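Local coordinates for hypothetical protein Atu2299 (PDB 2HLY), which is of unknown function but belongs to a family placed in the peptidase clan CA, so it is probably related to the papain-like proteins, at residues T11-I16 against I99-P104; I20-I25 against V196-E201; Y50-V55 against V92-W97; L60-L65 against A129-L134. One frame throughout, in Å; residues are numbered along the deposited sequence.

Contact 1 of 4, residues T11-I16 against I99-P104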
loop_
_atom_site.group_PDB
_atom_site.type_symbol
_atom_site.label_atom_id
_atom_site.label_comp_id
_atom_site.label_asym_id
_atom_site.label_seq_id
_atom_site.Cartn_x
_atom_site.Cartn_y
_atom_site.Cartn_z
ATOM N N THR A 11 -1.019 -11.865 -8.772
ATOM C CA THR A 11 0.263 -11.609 -9.387
ATOM C C THR A 11 0.426 -10.129 -9.744
ATOM O O THR A 11 1.523 -9.574 -9.627
ATOM C CB THR A 11 0.518 -12.546 -10.593
ATOM O OG1 THR A 11 1.918 -12.539 -10.908
ATOM C CG2 THR A 11 -0.344 -12.163 -11.798
ATOM N N ASP A 12 -0.676 -9.492 -10.136
ATOM C CA ASP A 12 -0.661 -8.072 -10.515
ATOM C C ASP A 12 -0.573 -7.167 -9.279
ATOM O O ASP A 12 0.067 -6.108 -9.298
ATOM C CB ASP A 12 -1.879 -7.759 -11.386
ATOM C CG ASP A 12 -1.780 -8.412 -12.765
ATOM O OD1 ASP A 12 -0.649 -8.482 -13.298
ATOM O OD2 ASP A 12 -2.818 -8.851 -13.312
ATOM N N TYR A 13 -1.212 -7.594 -8.202
ATOM C CA TYR A 13 -1.036 -6.916 -6.921
ATOM C C TYR A 13 0.449 -6.881 -6.564
ATOM O O TYR A 13 0.978 -5.846 -6.154
ATOM C CB TYR A 13 -1.826 -7.648 -5.845
ATOM C CG TYR A 13 -1.512 -7.214 -4.419
ATOM C CD1 TYR A 13 -2.335 -6.305 -3.737
ATOM C CD2 TYR A 13 -0.421 -7.750 -3.739
ATOM C CE1 TYR A 13 -2.058 -5.926 -2.417
ATOM C CE2 TYR A 13 -0.134 -7.375 -2.429
ATOM C CZ TYR A 13 -0.965 -6.485 -1.768
ATOM O OH TYR A 13 -0.667 -6.178 -0.456
ATOM N N PHE A 14 1.134 -8.019 -6.694
ATOM C CA PHE A 14 2.557 -8.038 -6.403
ATOM C C PHE A 14 3.367 -7.163 -7.362
ATOM O O PHE A 14 4.325 -6.529 -6.944
ATOM C CB PHE A 14 3.087 -9.474 -6.355
ATOM C CG PHE A 14 2.658 -10.244 -5.133
ATOM C CD1 PHE A 14 2.701 -9.667 -3.861
ATOM C CD2 PHE A 14 2.218 -11.571 -5.254
ATOM C CE1 PHE A 14 2.322 -10.403 -2.725
ATOM C CE2 PHE A 14 1.835 -12.300 -4.124
ATOM C CZ PHE A 14 1.885 -11.712 -2.867
ATOM N N ARG A 15 2.993 -7.132 -8.644
ATOM C CA ARG A 15 3.654 -6.209 -9.599
ATOM C C ARG A 15 3.554 -4.770 -9.096
ATOM O O ARG A 15 4.537 -4.003 -9.144
ATOM C CB ARG A 15 3.005 -6.312 -10.977
ATOM C CG ARG A 15 3.378 -7.609 -11.699
ATOM C CD ARG A 15 2.808 -7.622 -13.124
ATOM N NE ARG A 15 3.347 -8.762 -13.862
ATOM C CZ ARG A 15 3.641 -8.754 -15.163
ATOM N NH1 ARG A 15 3.435 -7.667 -15.904
ATOM N NH2 ARG A 15 4.142 -9.846 -15.721
ATOM N N ILE A 16 2.376 -4.401 -8.601
ATOM C CA ILE A 16 2.144 -3.025 -8.130
ATOM C C ILE A 16 3.007 -2.731 -6.904
ATOM O O ILE A 16 3.709 -1.715 -6.842
ATOM C CB ILE A 16 0.642 -2.756 -7.845
ATOM C CG1 ILE A 16 -0.145 -2.809 -9.162
ATOM C CG2 ILE A 16 0.454 -1.399 -7.149
ATOM C CD1 ILE A 16 -1.678 -2.842 -8.994
ATOM N N ILE A 99 -7.689 -2.680 -0.162
ATOM C CA ILE A 99 -6.408 -3.136 -0.650
ATOM C C ILE A 99 -5.303 -2.386 0.085
ATOM O O ILE A 99 -5.319 -1.154 0.156
ATOM C CB ILE A 99 -6.271 -2.932 -2.175
ATOM C CG1 ILE A 99 -7.484 -3.559 -2.886
ATOM C CG2 ILE A 99 -4.991 -3.605 -2.663
ATOM C CD1 ILE A 99 -7.569 -3.323 -4.370
ATOM N N ASP A 100 -4.359 -3.138 0.643
ATOM C CA ASP A 100 -3.215 -2.505 1.291
ATOM C C ASP A 100 -1.977 -2.954 0.535
ATOM O O ASP A 100 -1.452 -4.048 0.769
ATOM C CB ASP A 100 -3.144 -2.877 2.779
ATOM C CG ASP A 100 -2.166 -2.017 3.540
ATOM O OD1 ASP A 100 -1.190 -1.532 2.915
ATOM O OD2 ASP A 100 -2.389 -1.806 4.759
ATOM N N PHE A 101 -1.519 -2.114 -0.387
ATOM C CA PHE A 101 -0.353 -2.483 -1.199
ATOM C C PHE A 101 0.948 -2.539 -0.400
ATOM O O PHE A 101 1.943 -3.035 -0.921
ATOM C CB PHE A 101 -0.184 -1.523 -2.383
ATOM C CG PHE A 101 -1.251 -1.659 -3.410
ATOM C CD1 PHE A 101 -1.247 -2.742 -4.273
ATOM C CD2 PHE A 101 -2.243 -0.685 -3.544
ATOM C CE1 PHE A 101 -2.253 -2.874 -5.247
ATOM C CE2 PHE A 101 -3.242 -0.814 -4.521
ATOM C CZ PHE A 101 -3.228 -1.898 -5.381
ATOM N N MET A 102 0.945 -2.020 0.835
ATOM C CA MET A 102 2.134 -2.067 1.674
ATOM C C MET A 102 2.305 -3.429 2.342
ATOM O O MET A 102 3.351 -3.696 2.918
ATOM C CB MET A 102 2.084 -0.979 2.762
ATOM C CG MET A 102 3.408 -0.797 3.483
ATOM S SD MET A 102 3.253 0.581 4.617
ATOM C CE MET A 102 4.690 0.299 5.683
ATOM N N ALA A 103 1.270 -4.277 2.297
ATOM C CA ALA A 103 1.282 -5.479 3.130
ATOM C C ALA A 103 2.554 -6.339 2.999
ATOM O O ALA A 103 3.042 -6.869 4.016
ATOM C CB ALA A 103 0.000 -6.322 2.926
ATOM N N PRO A 104 3.091 -6.516 1.767
ATOM C CA PRO A 104 4.340 -7.318 1.673
ATOM C C PRO A 104 5.525 -6.747 2.473
ATOM O O PRO A 104 6.490 -7.483 2.745
ATOM C CB PRO A 104 4.632 -7.345 0.158
ATOM C CG PRO A 104 3.258 -7.138 -0.484
ATOM C CD PRO A 104 2.604 -6.117 0.431
#

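Contact 2 of 4, residues I20-I25 against V196-E201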
loop_
_atom_site.group_PDB
_atom_site.type_symbol
_atom_site.label_atom_id
_atom_site.label_comp_id
_atom_site.label_asym_id
_atom_site.label_seq_id
_atom_site.Cartn_x
_atom_site.Cartn_y
_atom_site.Cartn_z
ATOM N N ILE A 20 6.103 0.153 -6.798
ATOM C CA ILE A 20 6.108 1.252 -5.840
ATOM C C ILE A 20 7.308 1.121 -4.905
ATOM O O ILE A 20 8.005 2.110 -4.615
ATOM C CB ILE A 20 4.789 1.305 -5.039
ATOM C CG1 ILE A 20 3.600 1.454 -5.992
ATOM C CG2 ILE A 20 4.862 2.423 -3.980
ATOM C CD1 ILE A 20 2.234 1.269 -5.335
ATOM N N ASN A 21 7.566 -0.105 -4.446
ATOM C CA ASN A 21 8.704 -0.343 -3.560
ATOM C C ASN A 21 10.012 0.063 -4.224
ATOM O O ASN A 21 10.900 0.648 -3.595
ATOM C CB ASN A 21 8.783 -1.813 -3.186
ATOM C CG ASN A 21 9.758 -2.064 -2.071
ATOM O OD1 ASN A 21 9.683 -1.420 -1.014
ATOM N ND2 ASN A 21 10.699 -2.972 -2.304
ATOM N N SER A 22 10.125 -0.248 -5.506
ATOM C CA SER A 22 11.346 0.040 -6.257
ATOM C C SER A 22 11.601 1.544 -6.365
ATOM O O SER A 22 12.752 1.996 -6.296
ATOM C CB SER A 22 11.261 -0.584 -7.649
ATOM O OG SER A 22 11.102 -1.994 -7.558
ATOM N N LEU A 23 10.526 2.310 -6.516
ATOM C CA LEU A 23 10.618 3.767 -6.617
ATOM C C LEU A 23 10.883 4.436 -5.259
ATOM O O LEU A 23 11.500 5.516 -5.190
ATOM C CB LEU A 23 9.329 4.319 -7.240
ATOM C CG LEU A 23 9.165 4.026 -8.732
ATOM C CD1 LEU A 23 7.744 4.293 -9.204
ATOM C CD2 LEU A 23 10.167 4.875 -9.533
ATOM N N LEU A 24 10.441 3.799 -4.195
ATOM C CA LEU A 24 10.542 4.356 -2.860
ATOM C C LEU A 24 11.805 4.048 -2.140
ATOM O O LEU A 24 12.146 4.699 -1.226
ATOM C CB LEU A 24 9.493 3.767 -2.004
ATOM C CG LEU A 24 8.188 4.443 -2.131
ATOM C CD1 LEU A 24 8.365 5.934 -2.027
ATOM C CD2 LEU A 24 7.561 4.092 -3.367
ATOM N N ILE A 25 12.404 2.940 -2.490
ATOM C CA ILE A 25 13.443 2.353 -1.631
ATOM C C ILE A 25 14.587 3.338 -1.304
ATOM O O ILE A 25 15.060 3.385 -0.161
ATOM C CB ILE A 25 13.928 0.954 -2.150
ATOM C CG1 ILE A 25 14.775 0.229 -1.091
ATOM C CG2 ILE A 25 14.662 1.075 -3.465
ATOM C CD1 ILE A 25 14.068 0.027 0.243
ATOM N N VAL A 196 16.588 3.074 -12.106
ATOM C CA VAL A 196 15.867 2.492 -10.978
ATOM C C VAL A 196 15.527 1.031 -11.328
ATOM O O VAL A 196 14.763 0.787 -12.248
ATOM C CB VAL A 196 14.589 3.305 -10.632
ATOM C CG1 VAL A 196 13.909 2.737 -9.397
ATOM C CG2 VAL A 196 14.924 4.783 -10.390
ATOM N N PRO A 197 16.136 0.060 -10.619
ATOM C CA PRO A 197 15.823 -1.336 -10.890
ATOM C C PRO A 197 14.622 -1.830 -10.102
ATOM O O PRO A 197 14.335 -1.314 -9.020
ATOM C CB PRO A 197 17.061 -2.066 -10.368
ATOM C CG PRO A 197 17.525 -1.235 -9.241
ATOM C CD PRO A 197 17.150 0.196 -9.555
ATOM N N LEU A 198 13.936 -2.837 -10.624
ATOM C CA LEU A 198 12.921 -3.506 -9.814
ATOM C C LEU A 198 13.598 -4.217 -8.650
ATOM O O LEU A 198 14.640 -4.858 -8.831
ATOM C CB LEU A 198 12.153 -4.520 -10.660
ATOM C CG LEU A 198 11.106 -3.997 -11.643
ATOM C CD1 LEU A 198 10.648 -5.121 -12.585
ATOM C CD2 LEU A 198 9.911 -3.357 -10.930
ATOM N N THR A 199 13.037 -4.082 -7.452
ATOM C CA THR A 199 13.555 -4.814 -6.290
ATOM C C THR A 199 13.287 -6.324 -6.463
ATOM O O THR A 199 12.480 -6.728 -7.302
ATOM C CB THR A 199 12.979 -4.275 -4.952
ATOM O OG1 THR A 199 11.553 -4.333 -4.994
ATOM C CG2 THR A 199 13.419 -2.815 -4.727
ATOM N N GLY A 200 13.962 -7.153 -5.665
ATOM C CA GLY A 200 14.074 -8.578 -5.998
ATOM C C GLY A 200 13.552 -9.638 -5.043
ATOM O O GLY A 200 14.011 -10.774 -5.092
ATOM N N GLU A 201 12.585 -9.298 -4.190
ATOM C CA GLU A 201 12.015 -10.295 -3.264
ATOM C C GLU A 201 11.086 -11.254 -4.013
ATOM O O GLU A 201 10.401 -10.851 -4.952
ATOM C CB GLU A 201 11.256 -9.606 -2.113
ATOM C CG GLU A 201 10.871 -10.524 -0.925
ATOM C CD GLU A 201 10.126 -9.772 0.198
ATOM O OE1 GLU A 201 9.850 -8.558 0.031
ATOM O OE2 GLU A 201 9.812 -10.387 1.243
HETATM O O HOH W 1 14.933 0.249 -6.857
#

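Contact 3 of 4, residues Y50-V55 against V92-W97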
loop_
_atom_site.group_PDB
_atom_site.type_symbol
_atom_site.label_atom_id
_atom_site.label_comp_id
_atom_site.label_asym_id
_atom_site.label_seq_id
_atom_site.Cartn_x
_atom_site.Cartn_y
_atom_site.Cartn_z
ATOM N N TYR A 50 -7.255 -0.029 -14.333
ATOM C CA TYR A 50 -8.443 -0.854 -14.040
ATOM C C TYR A 50 -9.751 -0.077 -14.144
ATOM O O TYR A 50 -10.839 -0.673 -14.098
ATOM C CB TYR A 50 -8.328 -1.500 -12.646
ATOM C CG TYR A 50 -7.248 -2.544 -12.560
ATOM C CD1 TYR A 50 -7.564 -3.902 -12.648
ATOM C CD2 TYR A 50 -5.904 -2.183 -12.415
ATOM C CE1 TYR A 50 -6.574 -4.881 -12.597
ATOM C CE2 TYR A 50 -4.920 -3.140 -12.348
ATOM C CZ TYR A 50 -5.252 -4.498 -12.435
ATOM O OH TYR A 50 -4.254 -5.445 -12.378
ATOM N N LYS A 51 -9.644 1.248 -14.286
ATOM C CA LYS A 51 -10.797 2.120 -14.549
ATOM C C LYS A 51 -11.827 2.010 -13.449
ATOM O O LYS A 51 -13.032 1.993 -13.705
ATOM C CB LYS A 51 -11.451 1.796 -15.904
ATOM C CG LYS A 51 -10.467 1.622 -17.041
ATOM C CD LYS A 51 -9.690 2.886 -17.309
ATOM C CE LYS A 51 -10.452 3.805 -18.257
ATOM N NZ LYS A 51 -9.684 5.049 -18.505
ATOM N N VAL A 52 -11.342 1.905 -12.223
ATOM C CA VAL A 52 -12.223 1.919 -11.069
ATOM C C VAL A 52 -11.943 3.167 -10.263
ATOM O O VAL A 52 -10.854 3.730 -10.324
ATOM C CB VAL A 52 -12.023 0.664 -10.195
ATOM C CG1 VAL A 52 -12.475 -0.588 -10.958
ATOM C CG2 VAL A 52 -10.554 0.534 -9.766
ATOM N N LYS A 53 -12.936 3.617 -9.511
ATOM C CA LYS A 53 -12.670 4.659 -8.545
ATOM C C LYS A 53 -11.878 3.963 -7.451
ATOM O O LYS A 53 -12.216 2.854 -7.004
ATOM C CB LYS A 53 -13.959 5.301 -8.028
ATOM C CG LYS A 53 -14.446 6.464 -8.893
ATOM C CD LYS A 53 -15.075 5.999 -10.200
ATOM C CE LYS A 53 -15.816 7.142 -10.895
ATOM N NZ LYS A 53 -14.893 8.040 -11.662
ATOM N N ALA A 54 -10.743 4.548 -7.129
ATOM C CA ALA A 54 -9.892 4.023 -6.070
ATOM C C ALA A 54 -9.521 5.227 -5.245
ATOM O O ALA A 54 -9.045 6.237 -5.778
ATOM C CB ALA A 54 -8.652 3.383 -6.658
ATOM N N VAL A 55 -9.756 5.127 -3.944
ATOM C CA VAL A 55 -9.601 6.271 -3.049
ATOM C C VAL A 55 -8.619 5.878 -1.947
ATOM O O VAL A 55 -8.854 4.903 -1.244
ATOM C CB VAL A 55 -10.966 6.671 -2.406
ATOM C CG1 VAL A 55 -10.812 7.888 -1.501
ATOM C CG2 VAL A 55 -12.031 6.951 -3.496
ATOM N N VAL A 92 -6.187 1.567 0.550
ATOM C CA VAL A 92 -6.981 1.952 -0.614
ATOM C C VAL A 92 -8.348 1.295 -0.513
ATOM O O VAL A 92 -8.453 0.144 -0.077
ATOM C CB VAL A 92 -6.296 1.502 -1.923
ATOM C CG1 VAL A 92 -7.152 1.866 -3.129
ATOM C CG2 VAL A 92 -4.955 2.189 -2.042
ATOM N N GLU A 93 -9.387 2.049 -0.887
ATOM C CA GLU A 93 -10.731 1.508 -1.031
ATOM C C GLU A 93 -11.102 1.658 -2.497
ATOM O O GLU A 93 -11.089 2.763 -3.033
ATOM C CB GLU A 93 -11.691 2.258 -0.118
ATOM C CG GLU A 93 -11.300 2.049 1.341
ATOM C CD GLU A 93 -12.318 2.559 2.332
ATOM O OE1 GLU A 93 -13.381 3.072 1.899
ATOM O OE2 GLU A 93 -12.024 2.448 3.543
ATOM N N ALA A 94 -11.377 0.537 -3.158
ATOM C CA ALA A 94 -11.637 0.583 -4.598
ATOM C C ALA A 94 -12.688 -0.428 -4.982
ATOM O O ALA A 94 -12.489 -1.619 -4.779
ATOM C CB ALA A 94 -10.354 0.309 -5.372
ATOM N N ASP A 95 -13.800 0.046 -5.547
ATOM C CA ASP A 95 -14.832 -0.857 -6.068
ATOM C C ASP A 95 -15.303 -1.816 -4.968
ATOM O O ASP A 95 -15.644 -2.981 -5.245
ATOM C CB ASP A 95 -14.258 -1.653 -7.254
ATOM C CG ASP A 95 -15.213 -1.746 -8.435
ATOM O OD1 ASP A 95 -16.182 -0.960 -8.495
ATOM O OD2 ASP A 95 -14.974 -2.604 -9.313
ATOM N N GLY A 96 -15.299 -1.324 -3.728
ATOM C CA GLY A 96 -15.713 -2.099 -2.557
ATOM C C GLY A 96 -14.586 -2.859 -1.869
ATOM O O GLY A 96 -14.741 -3.268 -0.710
ATOM N N TRP A 97 -13.454 -3.018 -2.553
ATOM C CA TRP A 97 -12.312 -3.764 -2.019
ATOM C C TRP A 97 -11.441 -2.902 -1.121
ATOM O O TRP A 97 -11.201 -1.730 -1.430
ATOM C CB TRP A 97 -11.426 -4.332 -3.162
ATOM C CG TRP A 97 -12.123 -5.390 -3.926
ATOM C CD1 TRP A 97 -12.951 -5.219 -5.010
ATOM C CD2 TRP A 97 -12.147 -6.785 -3.617
ATOM N NE1 TRP A 97 -13.450 -6.443 -5.417
ATOM C CE2 TRP A 97 -12.984 -7.415 -4.569
ATOM C CE3 TRP A 97 -11.526 -7.569 -2.644
ATOM C CZ2 TRP A 97 -13.221 -8.800 -4.559
ATOM C CZ3 TRP A 97 -11.771 -8.946 -2.637
ATOM C CH2 TRP A 97 -12.605 -9.540 -3.592
HETATM O O HOH W 2 -14.578 2.805 -5.984
#

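Contact 4 of 4, residues L60-L65 against A129-L134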
loop_
_atom_site.group_PDB
_atom_site.type_symbol
_atom_site.label_atom_id
_atom_site.label_comp_id
_atom_site.label_asym_id
_atom_site.label_seq_id
_atom_site.Cartn_x
_atom_site.Cartn_y
_atom_site.Cartn_z
ATOM N N LEU A 60 -6.736 4.868 11.571
ATOM C CA LEU A 60 -6.350 3.726 12.403
ATOM C C LEU A 60 -6.578 2.440 11.604
ATOM O O LEU A 60 -7.621 2.279 10.961
ATOM C CB LEU A 60 -7.192 3.713 13.692
ATOM C CG LEU A 60 -6.888 2.597 14.682
ATOM C CD1 LEU A 60 -7.099 3.081 16.117
ATOM C CD2 LEU A 60 -7.705 1.325 14.378
ATOM N N ALA A 61 -5.600 1.533 11.631
ATOM C CA ALA A 61 -5.742 0.252 10.918
ATOM C C ALA A 61 -5.182 -0.873 11.772
ATOM O O ALA A 61 -4.181 -0.689 12.474
ATOM C CB ALA A 61 -5.044 0.285 9.569
ATOM N N ALA A 62 -5.841 -2.023 11.725
ATOM C CA ALA A 62 -5.375 -3.197 12.471
ATOM C C ALA A 62 -5.637 -4.439 11.656
ATOM O O ALA A 62 -6.657 -4.520 10.983
ATOM C CB ALA A 62 -6.082 -3.295 13.798
ATOM N N TYR A 63 -4.719 -5.401 11.729
ATOM C CA TYR A 63 -4.829 -6.636 10.961
ATOM C C TYR A 63 -4.485 -7.820 11.840
ATOM O O TYR A 63 -3.554 -7.731 12.646
ATOM C CB TYR A 63 -3.784 -6.637 9.849
ATOM C CG TYR A 63 -3.977 -5.587 8.800
ATOM C CD1 TYR A 63 -4.906 -5.792 7.773
ATOM C CD2 TYR A 63 -3.201 -4.414 8.794
ATOM C CE1 TYR A 63 -5.093 -4.836 6.777
ATOM C CE2 TYR A 63 -3.385 -3.443 7.794
ATOM C CZ TYR A 63 -4.329 -3.674 6.792
ATOM O OH TYR A 63 -4.531 -2.752 5.786
ATOM N N ASN A 64 -5.202 -8.928 11.677
ATOM C CA ASN A 64 -4.713 -10.178 12.230
ATOM C C ASN A 64 -3.960 -10.879 11.110
ATOM O O ASN A 64 -4.558 -11.263 10.111
ATOM C CB ASN A 64 -5.862 -11.059 12.743
ATOM C CG ASN A 64 -5.369 -12.419 13.227
ATOM O OD1 ASN A 64 -4.418 -12.985 12.665
ATOM N ND2 ASN A 64 -6.001 -12.947 14.272
ATOM N N LEU A 65 -2.645 -10.999 11.264
ATOM C CA LEU A 65 -1.825 -11.643 10.254
ATOM C C LEU A 65 -1.274 -12.947 10.813
ATOM O O LEU A 65 -0.274 -12.952 11.531
ATOM C CB LEU A 65 -0.716 -10.697 9.785
ATOM C CG LEU A 65 -1.197 -9.326 9.260
ATOM C CD1 LEU A 65 -0.000 -8.414 9.013
ATOM C CD2 LEU A 65 -2.106 -9.426 8.030
ATOM N N ALA A 129 -15.427 -5.561 13.519
ATOM C CA ALA A 129 -16.163 -4.520 14.235
ATOM C C ALA A 129 -15.280 -3.537 14.988
ATOM O O ALA A 129 -15.712 -2.418 15.303
ATOM C CB ALA A 129 -17.153 -5.171 15.194
ATOM N N SER A 130 -14.065 -3.970 15.309
ATOM C CA SER A 130 -13.172 -3.212 16.190
ATOM C C SER A 130 -11.839 -3.927 16.257
ATOM O O SER A 130 -11.675 -5.011 15.710
ATOM C CB SER A 130 -13.749 -3.188 17.607
ATOM O OG SER A 130 -13.582 -4.465 18.223
ATOM N N ILE A 131 -10.903 -3.338 16.998
ATOM C CA ILE A 131 -9.580 -3.937 17.153
ATOM C C ILE A 131 -9.641 -5.141 18.093
ATOM O O ILE A 131 -8.663 -5.869 18.240
ATOM C CB ILE A 131 -8.534 -2.910 17.648
ATOM C CG1 ILE A 131 -8.890 -2.353 19.038
ATOM C CG2 ILE A 131 -8.378 -1.766 16.653
ATOM C CD1 ILE A 131 -7.722 -1.575 19.669
ATOM N N ASN A 132 -10.799 -5.331 18.726
ATOM C CA ASN A 132 -11.039 -6.471 19.612
ATOM C C ASN A 132 -11.781 -7.628 18.937
ATOM O O ASN A 132 -12.082 -8.644 19.585
ATOM C CB ASN A 132 -11.781 -6.019 20.879
ATOM C CG ASN A 132 -10.948 -5.077 21.728
ATOM O OD1 ASN A 132 -11.450 -4.069 22.227
ATOM N ND2 ASN A 132 -9.666 -5.385 21.876
ATOM N N ASP A 133 -12.063 -7.473 17.641
ATOM C CA ASP A 133 -12.810 -8.456 16.849
ATOM C C ASP A 133 -11.897 -9.030 15.745
ATOM O O ASP A 133 -12.345 -9.269 14.622
ATOM C CB ASP A 133 -14.058 -7.778 16.243
ATOM C CG ASP A 133 -14.961 -8.742 15.462
ATOM O OD1 ASP A 133 -15.010 -9.943 15.834
ATOM O OD2 ASP A 133 -15.613 -8.289 14.482
ATOM N N LEU A 134 -10.617 -9.235 16.056
ATOM C CA LEU A 134 -9.660 -9.698 15.046
ATOM C C LEU A 134 -9.195 -11.117 15.355
ATOM O O LEU A 134 -7.999 -11.397 15.500
ATOM C CB LEU A 134 -8.468 -8.736 14.947
ATOM C CG LEU A 134 -8.845 -7.275 14.647
ATOM C CD1 LEU A 134 -7.607 -6.408 14.830
ATOM C CD2 LEU A 134 -9.449 -7.128 13.260
#

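Contact 1 of 4, residues T11-I16 against I99-P104
The backbone O of D100 is gripped twice: Y13 OH gives it a short bond of 2.6 Å, and A103 N closes a type I turn onto it at 3.1 Å. The two donors arrive from opposite faces of the carbonyl plane, with the phenol tilted 30° from that plane. F120 N also bonds the same hydroxyl, which fixes the end of the buried ring. With CG anti to the backbone N (chi1 168°), Y13 reaches out from its helix far enough to put its OH into the turn. On the way its ring runs beside that of F101; the planes lie 23° from parallel but are slid so far apart, with 5.3 Å between centroids, that they barely overlap. At the edge of the tyrosine, I99 CG2 sits 3.7 Å from Y13 CE1. That same methyl lies over the centre of one F101 face, while I16 CG2 covers the opposite face nearer the rim, 3.6 Å from F101 CD1. P104 CG lies 3.9 Å from Y13 CE2 and also near the edge of the F14 ring. The D100 side chain turns away from the helix: OD1 receives M102 N at 3.0 Å in an Asx turn, and OD2 bonds NE2 of H89. Altogether, helix 10-24 is pinned against the turn leaving strand 97-100, with strand 120-123 alongside I99, D100 and A103, and helix 31-50 packed on I16 and M102.

Contact 2 of 4, residues I20-I25 against V196-E201
N21 and T199 meet at about a right angle, the asparagine amide pointing its ND2 at T199 OG1 over 3.1 Å. The acceptor is met nearly in the plane of the amide, only 10° out of it. T199 has its hydroxyl between its own backbone N and carbonyl carbon (chi1 57°), which turns OG1 toward the helix while CG2 lies near both N21 ND2 and S22 OG.

S22 points at the chain just past the strand. Its OG takes the T199 backbone N-H at 2.8 Å, at a fairly straight 161°, and is also bonded to O of R18 one turn earlier in the helix, so this buried hydroxyl joins helix backbone to loop backbone. Next to it S22 CB packs on P197 O at 3.4 Å. A water bridges the two segments, donating to S22 O and to P197 O. At the strand itself, V196 CG1 settles against S22 O at 3.4 Å, with L23 CD2 more loosely beyond.

R18 NH1 reaches the carbonyls of T199 and E201 as well. The arrangement is that of an extended segment clasped to the side of a helix: the chain leaving the two-stranded antiparallel unit 183-187/193-197 is tied to the last turns of helix 10-24.

Contact 3 of 4, residues Y50-V55 against V92-W97
V52 holds CG1 anti to its carbonyl carbon (chi1 -66°), which sets this methyl against the D95 carboxylate, 3.6 Å from OD2; the two side chains cross at about a right angle. In V92 it is CG1 anti to the backbone N (chi1 178°) that leans to the other strand, stopping 4.1 Å from A54 CB. Between these pairs the methyls of A54 and A94 face each other, CB to CB, at 3.7 Å, on the side of the sheet that helix 31-50 covers with A43, L46 and S39.

The backbones pair antiparallel at V55 and E93. V55 N bonds E93 O at 2.9 Å, and E93 N returns a bond to V55 O at the same 2.9 Å, almost straight at 174°. Both side chains of this pair lie on the face away from the alanines, where E93 OE2 meets W91 NE1 and OE1 makes a salt bridge to K57.

On the K53 side of A54 the two backbones part, and a water steps in: it gives a proton to K53 O at 2.6 Å and accepts one from D95 N at 2.9 Å. D95 here enters a type I' turn running from A94 to W97, whose two ends bond each other in both directions. That is a two-residue beta hairpin, strands 89-94 and 97-100, with the outer strand 54-58 added along its flank in an antiparallel sheet.

Contact 4 of 4, residues L60-L65 against A129-L134
A loop laid over one face of a three-stranded antiparallel sheet is the motif here: L60, A62 and N64, alternate residues of the central strand 60-65, meet I131 and L134 in the chain between strands 120-123 and 140-144. The loop is shaped by a type I turn from S130 to D133. S130 OG accepts N132 N at 3.0 Å in an ST turn, and D133 OD2 reaches back to A129 N at 2.9 Å, using its anti lone pair.

Two branched side chains do the covering. I131 carries CG1 between its backbone N and carbonyl carbon (chi1 62°), which leaves CG2 as the branch that touches the strand. This methyl sits 3.9 Å from L60 CD2, where the two side chains cross at about a right angle, and nearly as close to A62 CB. L134 sets its CD1 against the same alanine methyl, 3.6 Å from A62 CB. Both loop residues also lean on the neighbouring strand 68-72, I131 on L71 and L134 on V69, so the patch spans two strands.

Near the end of the strand N64 supplies the polar tie. Its OD1 is taken by G67 N, which fixes the flip of the amide and aims the NH2 at the loop: ND2 meets L134 O at 2.8 Å and 173°. ND2 stands above the L134 carbonyl plane, while L134 O lies in the plane of the N64 amide.

Contacts 1 and 2 lie along one helix, 10-24, with centres about 13 Å apart; the first turns it toward the four-stranded sheet, the second toward the chain leaving strand 193-197. Contact 3 builds that same sheet and joins contact 1 directly, since I99 O and V92 N, 2.9 Å apart, probably bond across the hairpin. Contact 4 belongs to a separate sheet, its centre about 20 Å from that of contact 1, yet Y63 OH comes within 2.6 Å of D100 OD2 in a weak hydrogen bond. D100, also bonded to H89, thus links the two sheets. The centres of contacts 2 and 4 lie about 29 Å apart, on opposite sides of the chain's centre.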